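Local coordinates for protein ethanolamine kinase Pv091845 (Plasmodium vivax, PDB 2QG7) that probably phosphorylates ethanolamine, the opening step in making phosphatidylethanolamine from ethanolamine in the malaria parasite, at residues D[367-372]-D[415-420]; D[376-381]-D[452-457]; D[352-357]-D[422-427]; D[358-363]-D[407-412]. All coordinates share one frame; numbering follows the deposited sequence.

Contact 1: D[367-372]-D[415-420]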
# COMPACT_ATOMS: atom_id res chain seq x y z
N HIS D 367 3.31 -4.64 -19.01
CA HIS D 367 4.58 -3.99 -18.93
C HIS D 367 4.44 -2.53 -18.50
O HIS D 367 5.26 -1.99 -17.76
CB HIS D 367 5.32 -4.08 -20.28
CG HIS D 367 6.63 -3.36 -20.29
ND1 HIS D 367 7.66 -3.67 -19.43
CD2 HIS D 367 7.08 -2.32 -21.04
CE1 HIS D 367 8.69 -2.86 -19.64
NE2 HIS D 367 8.36 -2.03 -20.61
N PHE D 368 3.40 -1.89 -18.98
CA PHE D 368 3.14 -0.51 -18.64
C PHE D 368 2.69 -0.34 -17.18
O PHE D 368 3.00 0.67 -16.55
CB PHE D 368 2.08 0.04 -19.58
CG PHE D 368 2.61 0.34 -20.97
CD1 PHE D 368 3.99 0.50 -21.20
CD2 PHE D 368 1.74 0.51 -22.04
CE1 PHE D 368 4.47 0.78 -22.48
CE2 PHE D 368 2.21 0.84 -23.32
CZ PHE D 368 3.56 0.97 -23.54
N ASN D 369 1.97 -1.33 -16.65
CA ASN D 369 1.71 -1.34 -15.22
C ASN D 369 2.98 -1.40 -14.36
O ASN D 369 2.95 -0.96 -13.23
CB ASN D 369 0.73 -2.44 -14.81
CG ASN D 369 -0.70 -2.03 -14.97
OD1 ASN D 369 -1.04 -0.86 -14.81
ND2 ASN D 369 -1.57 -2.99 -15.26
N GLU D 370 4.05 -1.97 -14.90
CA GLU D 370 5.24 -2.23 -14.13
C GLU D 370 6.14 -1.02 -14.05
O GLU D 370 7.22 -1.08 -13.53
CB GLU D 370 5.98 -3.46 -14.71
CG GLU D 370 5.24 -4.84 -14.59
CD GLU D 370 5.00 -5.29 -13.11
OE1 GLU D 370 4.07 -6.12 -12.85
OE2 GLU D 370 5.76 -4.86 -12.18
N TYR D 371 5.71 0.09 -14.59
CA TYR D 371 6.40 1.35 -14.51
C TYR D 371 6.25 1.85 -13.07
O TYR D 371 7.12 2.60 -12.55
CB TYR D 371 5.72 2.35 -15.47
CG TYR D 371 6.19 2.33 -16.93
CD1 TYR D 371 6.46 1.12 -17.60
CD2 TYR D 371 6.30 3.52 -17.66
CE1 TYR D 371 6.87 1.11 -18.93
CE2 TYR D 371 6.70 3.52 -19.00
CZ TYR D 371 6.98 2.32 -19.62
OH TYR D 371 7.41 2.32 -20.95
N ALA D 372 5.11 1.47 -12.47
CA ALA D 372 4.78 1.73 -11.06
C ALA D 372 5.67 0.96 -10.08
O ALA D 372 5.82 1.39 -8.93
CB ALA D 372 3.32 1.38 -10.79
N ILE D 415 -6.44 -3.23 -16.55
CA ILE D 415 -7.26 -3.86 -15.51
C ILE D 415 -7.13 -5.37 -15.47
O ILE D 415 -7.20 -5.99 -14.40
CB ILE D 415 -8.76 -3.52 -15.67
CG1 ILE D 415 -8.99 -2.00 -15.50
CG2 ILE D 415 -9.58 -4.26 -14.58
CD1 ILE D 415 -10.27 -1.60 -16.22
N CYS D 416 -6.99 -5.96 -16.63
CA CYS D 416 -6.78 -7.41 -16.76
C CYS D 416 -5.45 -7.88 -16.07
O CYS D 416 -5.37 -8.90 -15.38
CB CYS D 416 -6.76 -7.74 -18.27
SG CYS D 416 -6.61 -9.46 -18.57
N SER D 417 -4.40 -7.11 -16.28
CA SER D 417 -3.13 -7.28 -15.64
C SER D 417 -3.21 -7.09 -14.09
O SER D 417 -2.59 -7.83 -13.35
CB SER D 417 -2.17 -6.25 -16.24
OG SER D 417 -0.97 -6.20 -15.52
N HIS D 418 -3.99 -6.11 -13.62
CA HIS D 418 -4.29 -5.97 -12.18
C HIS D 418 -4.97 -7.18 -11.55
O HIS D 418 -4.60 -7.61 -10.47
CB HIS D 418 -5.14 -4.72 -11.93
CG HIS D 418 -4.44 -3.45 -12.21
ND1 HIS D 418 -3.15 -3.19 -11.77
CD2 HIS D 418 -4.82 -2.34 -12.90
CE1 HIS D 418 -2.78 -1.98 -12.14
NE2 HIS D 418 -3.78 -1.44 -12.83
N ILE D 419 -5.99 -7.71 -12.20
CA ILE D 419 -6.70 -8.85 -11.69
C ILE D 419 -5.83 -10.09 -11.67
O ILE D 419 -5.80 -10.83 -10.68
CB ILE D 419 -8.02 -9.08 -12.47
CG1 ILE D 419 -8.95 -7.87 -12.24
CG2 ILE D 419 -8.67 -10.39 -12.04
CD1 ILE D 419 -10.21 -7.79 -13.15
N ASN D 420 -5.11 -10.32 -12.75
CA ASN D 420 -4.18 -11.44 -12.85
C ASN D 420 -3.16 -11.46 -11.71
O ASN D 420 -2.98 -12.49 -11.05
CB ASN D 420 -3.46 -11.43 -14.22
CG ASN D 420 -2.57 -12.66 -14.42
OD1 ASN D 420 -3.05 -13.76 -14.66
ND2 ASN D 420 -1.26 -12.46 -14.29
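Asn369, near the end of helix 360-369, reaches across to Ser417 and His418 on helix 413-430, and its amide does two different jobs there. The polar one is modest. Asn369 ND2 donates to Ser417 OG over 3.3 Å, a straight (168°) but weak bond. Each atom has a stronger partner nearby: ND2 also bonds Tyr414 O, and Ser417 OG bonds Asn366 OD1. The hydroxyl stands on this flank because OG is anti to the backbone N of Ser417 (chi1 171°), so it projects to Asn369 and Asn366 alike.

Both helices belong to the helical C-terminal lobe of the protein-kinase-like fold that choline/ethanolamine kinases share. On the far side of helix 360-369, His367 ND1 bonds the carbonyl of Leu297, a residue of the HxDxxxxN sequence of these phosphotransferases.

The second job is amide against ring. Asn369 ND2 sits 3.5 Å above the imidazole plane of His418, displaced toward the rim, and the amide is tipped 35° from that plane. Asn369 OD1 lies 3.4 Å from His418 CE1; it is just as near NE2, but the angle there is too poor for a hydrogen bond. His418 ND1 is hydrogen-bonded to Arg445 NE. The same imidazole, which is buried, also makes edge-to-face pairs with Phe454 and Trp378.

Contact 2: D[376-381]-D[452-457]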
# COMPACT_ATOMS: atom_id res chain seq x y z
N CYS D 376 3.76 0.20 -6.52
CA CYS D 376 2.48 0.56 -7.15
C CYS D 376 2.20 2.06 -7.22
O CYS D 376 1.09 2.54 -6.98
CB CYS D 376 1.36 -0.23 -6.50
SG CYS D 376 1.48 -1.99 -6.61
N ASP D 377 3.23 2.84 -7.54
CA ASP D 377 3.05 4.26 -7.77
C ASP D 377 2.40 4.51 -9.13
O ASP D 377 3.09 4.70 -10.10
CB ASP D 377 4.39 4.97 -7.67
CG ASP D 377 5.00 4.85 -6.28
OD1 ASP D 377 4.29 5.19 -5.30
OD2 ASP D 377 6.18 4.43 -6.15
N TRP D 378 1.07 4.50 -9.18
CA TRP D 378 0.32 4.41 -10.44
C TRP D 378 0.44 5.61 -11.36
O TRP D 378 0.14 5.53 -12.55
CB TRP D 378 -1.14 4.11 -10.19
CG TRP D 378 -1.41 2.81 -9.52
CD1 TRP D 378 -2.22 2.61 -8.44
CD2 TRP D 378 -0.89 1.51 -9.88
NE1 TRP D 378 -2.25 1.26 -8.11
CE2 TRP D 378 -1.43 0.58 -8.96
CE3 TRP D 378 -0.03 1.05 -10.88
CZ2 TRP D 378 -1.13 -0.78 -9.02
CZ3 TRP D 378 0.27 -0.28 -10.93
CH2 TRP D 378 -0.28 -1.19 -10.00
N ASP D 379 0.92 6.72 -10.81
CA ASP D 379 1.14 7.93 -11.59
C ASP D 379 2.39 7.82 -12.50
O ASP D 379 2.64 8.69 -13.35
CB ASP D 379 1.24 9.15 -10.65
CG ASP D 379 2.31 8.97 -9.55
OD1 ASP D 379 2.37 7.88 -8.87
OD2 ASP D 379 3.09 9.94 -9.33
N LEU D 380 3.17 6.76 -12.32
CA LEU D 380 4.33 6.50 -13.13
C LEU D 380 3.99 5.70 -14.40
O LEU D 380 4.81 5.56 -15.28
CB LEU D 380 5.41 5.79 -12.30
CG LEU D 380 6.02 6.55 -11.10
CD1 LEU D 380 6.97 5.68 -10.32
CD2 LEU D 380 6.77 7.77 -11.57
N THR D 381 2.77 5.18 -14.48
CA THR D 381 2.33 4.46 -15.67
C THR D 381 2.22 5.46 -16.84
O THR D 381 1.91 6.64 -16.61
CB THR D 381 1.00 3.74 -15.44
OG1 THR D 381 0.02 4.71 -15.02
CG2 THR D 381 1.13 2.63 -14.41
N PRO D 452 -10.64 4.45 -10.76
CA PRO D 452 -11.04 5.29 -11.89
C PRO D 452 -9.94 5.54 -12.91
O PRO D 452 -10.20 5.49 -14.13
CB PRO D 452 -11.42 6.61 -11.21
CG PRO D 452 -12.01 6.16 -9.91
CD PRO D 452 -11.00 5.12 -9.48
N ILE D 453 -8.72 5.81 -12.43
CA ILE D 453 -7.58 6.03 -13.30
C ILE D 453 -7.32 4.87 -14.25
O ILE D 453 -6.68 5.05 -15.28
CB ILE D 453 -6.29 6.36 -12.49
CG1 ILE D 453 -6.00 5.26 -11.46
CG2 ILE D 453 -6.39 7.77 -11.83
CD1 ILE D 453 -4.61 5.31 -10.90
N PHE D 454 -7.82 3.68 -13.94
CA PHE D 454 -7.62 2.55 -14.79
C PHE D 454 -8.91 2.14 -15.47
O PHE D 454 -8.87 1.61 -16.57
CB PHE D 454 -7.02 1.34 -14.04
CG PHE D 454 -5.58 1.51 -13.70
CD1 PHE D 454 -5.18 1.69 -12.38
CD2 PHE D 454 -4.60 1.49 -14.70
CE1 PHE D 454 -3.84 1.85 -12.06
CE2 PHE D 454 -3.25 1.66 -14.40
CZ PHE D 454 -2.88 1.85 -13.09
N ARG D 455 -10.05 2.37 -14.81
CA ARG D 455 -11.34 2.03 -15.40
C ARG D 455 -11.76 3.00 -16.52
O ARG D 455 -12.51 2.63 -17.41
CB ARG D 455 -12.42 2.02 -14.31
CG ARG D 455 -12.37 0.87 -13.35
CD ARG D 455 -13.08 -0.32 -13.92
NE ARG D 455 -13.30 -1.39 -12.96
CZ ARG D 455 -14.41 -1.56 -12.23
NH1 ARG D 455 -14.50 -2.57 -11.39
NH2 ARG D 455 -15.43 -0.72 -12.31
N SER D 456 -11.30 4.25 -16.45
CA SER D 456 -11.67 5.26 -17.42
C SER D 456 -10.79 5.24 -18.68
O SER D 456 -10.91 6.11 -19.57
CB SER D 456 -11.62 6.64 -16.78
OG SER D 456 -10.30 6.98 -16.44
N LYS D 457 -9.88 4.27 -18.71
CA LYS D 457 -9.01 4.04 -19.84
C LYS D 457 -9.83 3.37 -20.93
O LYS D 457 -9.67 3.71 -22.10
CB LYS D 457 -7.87 3.12 -19.41
CG LYS D 457 -6.70 3.85 -18.77
CD LYS D 457 -5.66 2.83 -18.44
CE LYS D 457 -4.58 3.38 -17.55
NZ LYS D 457 -3.98 4.59 -18.13
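Trp378 O takes two donors from Thr381, three residues on: the hydroxyl OG1 at 2.6 Å, meeting the carbonyl nearly head-on (162° at the oxygen), and the backbone N at 3.3 Å. This double grip closes the short 3-10 turn 378-380, and the side chains of Trp378 and Thr381 both start toward the 452-457 segment.

The Phe454 ring then enters edge first. It forms a T-shaped stack on the five-membered ring of Trp378, with centroids 5.1 Å apart and planes at 90°. The leading atom, Phe454 CE1, lies 3.6 Å from Trp378 CG over one indole face, while Cys376 O is set over the opposite face, so the indole is held between them. Methyl groups fill in beside the stack: Ile453 CD1 packs on Trp378 CB at 3.7 Å, and Thr381 CG2 comes near the rim of Phe454 more loosely.

Here the extreme C-terminus of the chain folds back on the loop between helices 360-369 and 384-395, in the kinase C-terminal lobe. With His418 these two rings form a cluster of three.

Pro452 O is gripped twice as well, by Ser456 OG and Ser456 N, at the C-terminal end of the short helix 452-455. Next to it, Arg455 turns to the dimer partner, bonding Phe257 O of the second subunit.

Contact 3: D[352-357]-D[422-427]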
# COMPACT_ATOMS: atom_id res chain seq x y z
N PHE D 352 11.26 -16.60 -18.09
CA PHE D 352 10.11 -16.90 -18.95
C PHE D 352 9.22 -17.96 -18.33
O PHE D 352 8.66 -18.79 -19.05
CB PHE D 352 10.61 -17.40 -20.31
CG PHE D 352 11.47 -16.40 -21.04
CD1 PHE D 352 12.85 -16.40 -20.88
CD2 PHE D 352 10.89 -15.45 -21.87
CE1 PHE D 352 13.65 -15.45 -21.55
CE2 PHE D 352 11.66 -14.51 -22.52
CZ PHE D 352 13.05 -14.51 -22.36
N GLU D 353 9.10 -17.93 -17.00
CA GLU D 353 8.25 -18.90 -16.28
C GLU D 353 6.76 -18.71 -16.50
O GLU D 353 6.00 -19.63 -16.29
CB GLU D 353 8.58 -18.97 -14.79
CG GLU D 353 8.51 -17.66 -14.01
CD GLU D 353 9.06 -17.82 -12.54
OE1 GLU D 353 8.79 -16.93 -11.64
OE2 GLU D 353 9.77 -18.85 -12.30
N TYR D 354 6.35 -17.50 -16.92
CA TYR D 354 4.94 -17.24 -17.20
C TYR D 354 4.62 -17.22 -18.67
O TYR D 354 3.45 -17.11 -19.04
CB TYR D 354 4.45 -15.98 -16.50
CG TYR D 354 4.62 -16.04 -15.01
CD1 TYR D 354 5.72 -15.45 -14.39
CD2 TYR D 354 3.71 -16.73 -14.21
CE1 TYR D 354 5.89 -15.51 -13.03
CE2 TYR D 354 3.88 -16.81 -12.86
CZ TYR D 354 4.96 -16.20 -12.28
OH TYR D 354 5.12 -16.29 -10.91
N SER D 355 5.65 -17.34 -19.51
CA SER D 355 5.52 -17.26 -20.97
C SER D 355 4.60 -18.29 -21.57
O SER D 355 4.74 -19.50 -21.34
CB SER D 355 6.88 -17.32 -21.63
OG SER D 355 7.62 -16.20 -21.23
N CYS D 356 3.64 -17.78 -22.33
CA CYS D 356 2.69 -18.61 -23.03
C CYS D 356 1.96 -17.75 -24.02
O CYS D 356 2.20 -16.53 -24.10
CB CYS D 356 1.71 -19.29 -22.07
SG CYS D 356 0.87 -18.13 -20.96
N PRO D 357 1.15 -18.38 -24.88
CA PRO D 357 0.40 -17.62 -25.89
C PRO D 357 -0.74 -16.80 -25.31
O PRO D 357 -1.66 -17.33 -24.75
CB PRO D 357 -0.09 -18.72 -26.84
CG PRO D 357 0.73 -19.97 -26.47
CD PRO D 357 1.00 -19.84 -25.04
N GLY D 422 -3.16 -9.55 -8.92
CA GLY D 422 -3.89 -9.59 -7.66
C GLY D 422 -4.18 -10.99 -7.15
O GLY D 422 -3.99 -11.25 -5.98
N LEU D 423 -4.67 -11.88 -8.01
CA LEU D 423 -5.10 -13.19 -7.61
C LEU D 423 -3.91 -14.09 -7.45
O LEU D 423 -3.90 -14.94 -6.57
CB LEU D 423 -6.05 -13.80 -8.62
CG LEU D 423 -7.38 -13.14 -8.97
CD1 LEU D 423 -8.03 -13.88 -10.14
CD2 LEU D 423 -8.31 -13.00 -7.75
N TRP D 424 -2.90 -13.93 -8.30
CA TRP D 424 -1.65 -14.65 -8.15
C TRP D 424 -1.02 -14.37 -6.79
O TRP D 424 -0.60 -15.28 -6.08
CB TRP D 424 -0.67 -14.23 -9.27
CG TRP D 424 0.67 -14.85 -9.15
CD1 TRP D 424 1.05 -16.08 -9.60
CD2 TRP D 424 1.83 -14.27 -8.51
NE1 TRP D 424 2.39 -16.30 -9.32
CE2 TRP D 424 2.88 -15.21 -8.63
CE3 TRP D 424 2.07 -13.05 -7.85
CZ2 TRP D 424 4.16 -14.98 -8.10
CZ3 TRP D 424 3.30 -12.82 -7.32
CH2 TRP D 424 4.37 -13.78 -7.48
N SER D 425 -0.91 -13.09 -6.46
CA SER D 425 -0.29 -12.68 -5.21
C SER D 425 -1.03 -13.14 -3.95
O SER D 425 -0.44 -13.54 -2.97
CB SER D 425 -0.10 -11.18 -5.18
OG SER D 425 0.85 -10.88 -4.17
N LEU D 426 -2.35 -13.10 -4.01
CA LEU D 426 -3.15 -13.62 -2.92
C LEU D 426 -2.94 -15.13 -2.73
O LEU D 426 -2.85 -15.60 -1.58
CB LEU D 426 -4.63 -13.29 -3.12
CG LEU D 426 -5.05 -11.85 -2.84
CD1 LEU D 426 -6.55 -11.64 -3.15
CD2 LEU D 426 -4.74 -11.39 -1.38
N LEU D 427 -2.89 -15.89 -3.84
CA LEU D 427 -2.65 -17.34 -3.81
C LEU D 427 -1.32 -17.69 -3.22
O LEU D 427 -1.19 -18.68 -2.54
CB LEU D 427 -2.68 -17.92 -5.22
CG LEU D 427 -3.90 -18.69 -5.72
CD1 LEU D 427 -3.61 -19.09 -7.21
CD2 LEU D 427 -4.14 -19.93 -4.87
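The hydroxyl of Tyr354 lies against the indole of Trp424. Tyr354 OH is 3.2 Å from both NE1 and CZ2 of Trp424 and 3.4 Å from its CE2, so the oxygen lies along that side of the indole. The far part of the phenol follows, Tyr354 CZ and CE2 each 3.9 Å from Trp424 NE1. Together the rings make an offset edge-to-face pair: the phenol edge is turned toward the five-membered ring of Trp424, centroids 5.5 Å apart and planes at 84°. The backbones stay well apart, 11.5 Å between Tyr354 CA and Trp424 CA, and two long aromatic side chains span the distance. Trp424 manages this with CG anti to its backbone N (chi1 176°), which swings the indole out from helix 413-430 toward the loop.

Trp421, on the same helix, stands edge-to-face to both rings and completes an aromatic trio. The loop carrying Tyr354 directly follows Asp351, at the position of the DFG segment of protein kinases, and Tyr354 also touches Asp296 of the HxDxxxxN sequence. Such a cluster is consistent with the aromatic pocket in which related choline kinases receive the ammonium head of their substrate.

Further out, Ser355 OG bonds His294 O and the backbone of Cys356 pairs with Cys293 of the neighbouring strand, tying down the loop, while on the helix side Leu423 and Leu427 pack on Tyr243 and Leu247 of helix 236-251.

Contact 4: D[358-363]-D[407-412]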
# COMPACT_ATOMS: atom_id res chain seq x y z
N MET D 358 -0.67 -15.48 -25.45
CA MET D 358 -1.73 -14.61 -24.98
C MET D 358 -1.88 -13.50 -25.99
O MET D 358 -1.04 -13.37 -26.87
CB MET D 358 -1.34 -13.98 -23.63
CG MET D 358 -1.32 -14.92 -22.46
SD MET D 358 -1.09 -14.11 -20.85
CE MET D 358 -1.12 -15.56 -19.80
N GLU D 359 -2.91 -12.67 -25.82
CA GLU D 359 -3.08 -11.42 -26.53
C GLU D 359 -1.85 -10.55 -26.36
O GLU D 359 -1.35 -10.37 -25.26
CB GLU D 359 -4.29 -10.68 -25.98
CG GLU D 359 -5.65 -11.32 -26.31
CD GLU D 359 -6.12 -12.37 -25.33
OE1 GLU D 359 -5.28 -12.91 -24.54
OE2 GLU D 359 -7.35 -12.68 -25.31
N ARG D 360 -1.37 -9.98 -27.47
CA ARG D 360 -0.20 -9.14 -27.48
C ARG D 360 -0.42 -7.89 -26.68
O ARG D 360 0.56 -7.27 -26.20
CB ARG D 360 0.25 -8.79 -28.92
CG ARG D 360 -0.80 -8.09 -29.79
CD ARG D 360 -0.17 -7.24 -30.89
NE ARG D 360 -1.15 -6.42 -31.62
CZ ARG D 360 -0.91 -5.65 -32.70
NH1 ARG D 360 0.32 -5.59 -33.23
NH2 ARG D 360 -1.90 -4.95 -33.27
N ALA D 361 -1.68 -7.50 -26.54
CA ALA D 361 -2.03 -6.27 -25.83
C ALA D 361 -1.92 -6.46 -24.30
O ALA D 361 -1.56 -5.52 -23.59
CB ALA D 361 -3.39 -5.82 -26.22
N TYR D 362 -2.19 -7.68 -23.81
CA TYR D 362 -1.87 -8.03 -22.43
C TYR D 362 -0.39 -7.79 -22.01
O TYR D 362 -0.13 -7.19 -20.96
CB TYR D 362 -2.26 -9.45 -22.12
CG TYR D 362 -1.94 -9.80 -20.72
CD1 TYR D 362 -2.82 -9.48 -19.66
CD2 TYR D 362 -0.74 -10.45 -20.41
CE1 TYR D 362 -2.52 -9.82 -18.34
CE2 TYR D 362 -0.41 -10.77 -19.07
CZ TYR D 362 -1.32 -10.46 -18.05
OH TYR D 362 -0.97 -10.79 -16.76
N ASP D 363 0.55 -8.26 -22.83
CA ASP D 363 1.97 -8.15 -22.53
C ASP D 363 2.47 -6.72 -22.50
O ASP D 363 3.36 -6.40 -21.73
CB ASP D 363 2.77 -8.97 -23.54
CG ASP D 363 3.98 -9.67 -22.92
OD1 ASP D 363 4.07 -9.78 -21.65
OD2 ASP D 363 4.83 -10.13 -23.72
N ILE D 407 -2.69 1.57 -29.38
CA ILE D 407 -3.01 2.34 -28.17
C ILE D 407 -4.41 2.00 -27.60
O ILE D 407 -4.53 1.63 -26.43
CB ILE D 407 -2.80 3.86 -28.37
CG1 ILE D 407 -1.32 4.17 -28.57
CG2 ILE D 407 -3.28 4.62 -27.19
CD1 ILE D 407 -1.02 5.70 -28.71
N ARG D 408 -5.45 2.07 -28.43
CA ARG D 408 -6.80 1.69 -28.06
C ARG D 408 -6.91 0.24 -27.59
O ARG D 408 -7.71 -0.06 -26.68
CB ARG D 408 -7.75 1.88 -29.28
CG ARG D 408 -8.09 3.34 -29.64
CD ARG D 408 -9.44 3.75 -29.07
NE ARG D 408 -10.56 2.99 -29.67
CZ ARG D 408 -11.86 3.28 -29.49
NH1 ARG D 408 -12.79 2.54 -30.08
NH2 ARG D 408 -12.22 4.32 -28.72
N GLU D 409 -6.17 -0.65 -28.25
CA GLU D 409 -6.26 -2.09 -28.05
C GLU D 409 -5.77 -2.53 -26.67
O GLU D 409 -6.27 -3.51 -26.11
CB GLU D 409 -5.44 -2.79 -29.12
CG GLU D 409 -5.73 -4.26 -29.31
CD GLU D 409 -4.74 -4.88 -30.33
OE1 GLU D 409 -4.83 -4.50 -31.53
OE2 GLU D 409 -3.91 -5.76 -29.95
N ILE D 410 -4.77 -1.80 -26.14
CA ILE D 410 -4.08 -2.24 -24.91
C ILE D 410 -4.82 -1.77 -23.65
O ILE D 410 -4.56 -2.25 -22.54
CB ILE D 410 -2.58 -1.78 -24.83
CG1 ILE D 410 -2.46 -0.26 -24.79
CG2 ILE D 410 -1.79 -2.37 -25.98
CD1 ILE D 410 -1.14 0.25 -24.24
N GLN D 411 -5.76 -0.87 -23.86
CA GLN D 411 -6.36 -0.02 -22.81
C GLN D 411 -7.16 -0.80 -21.73
O GLN D 411 -6.97 -0.58 -20.55
CB GLN D 411 -7.15 1.12 -23.48
CG GLN D 411 -6.95 2.45 -22.87
CD GLN D 411 -5.56 2.94 -22.92
OE1 GLN D 411 -5.06 3.56 -21.98
NE2 GLN D 411 -4.91 2.71 -24.06
N PRO D 412 -8.03 -1.75 -22.13
CA PRO D 412 -8.66 -2.56 -21.09
C PRO D 412 -7.79 -3.68 -20.46
O PRO D 412 -8.24 -4.35 -19.53
CB PRO D 412 -9.82 -3.23 -21.84
CG PRO D 412 -9.34 -3.32 -23.28
CD PRO D 412 -8.48 -2.11 -23.50
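Ala361 marks the close-packed half of this contact. Ala361 CA and Ile410 CA are 4.6 Å apart, where the first turn of helix 360-369 meets the last turn of helix 400-410, and Ala361 brings only a methyl to this approach. That methyl, Ala361 CB, rests 3.7 Å from Glu409 O and 3.8 Å from Ile410 CG2. Ile410 presents CG2 because this branch lies anti to the carbonyl carbon, while its longer arm goes off to pack against Phe368. Phe413, at the start of the following helix, also packs on Ala361, which is buried.

The other half is more open and polar. Arg360, which is partly exposed, runs its extended chain across Glu409 at about a right angle, and guanidinium and carboxylate meet in a two-pronged salt bridge. Arg360 NE donates to Glu409 OE2 at 3.3 Å, and Arg360 NH2 reaches Glu409 OE1 at 3.4 Å, a weaker bond. The match is imperfect: the planes of the two groups are 35° apart, and NE, though on the syn side of OE2, lies 20° out of the carboxylate plane. Arg360 also packs on Tyr394 and Leu395 of helix 384-395.

Strand 356-359 runs straight into helix 360-369 here, with Glu359 at the N-cap position, so the salt bridge fastens helix 400-410 to this strand-to-helix corner of the C-terminal lobe. Ser288 reinforces the corner, its OG bonding both Glu409 OE2 and Ala361 N. With a guanidinium on both oxygens and a hydroxyl on one, the buried carboxylate of Glu409 is probably stabilised in its ionised form.

In the fold
Contacts 1, 3 and 4 are buried, with contact 3 nearest the centre of the chain, whereas contact 2 is only partly buried and borders the second subunit. Helix 413-430 serves contacts 1 and 3, and helix 360-369 serves contacts 1 and 4; contact 4 shares strand 356-359 with contact 3. Contacts 1 and 2 touch directly, through Ala372 against Trp378 and Asn369 against Phe454, while contacts 2 and 3 stay about 9 Å apart at their nearest atoms. The chemistry shifts with position: aromatic rings near the kinase motifs in contact 3, an amide set over an imidazole in contact 1, aromatic stacking at the chain terminus in contact 2, and an ion pair in contact 4.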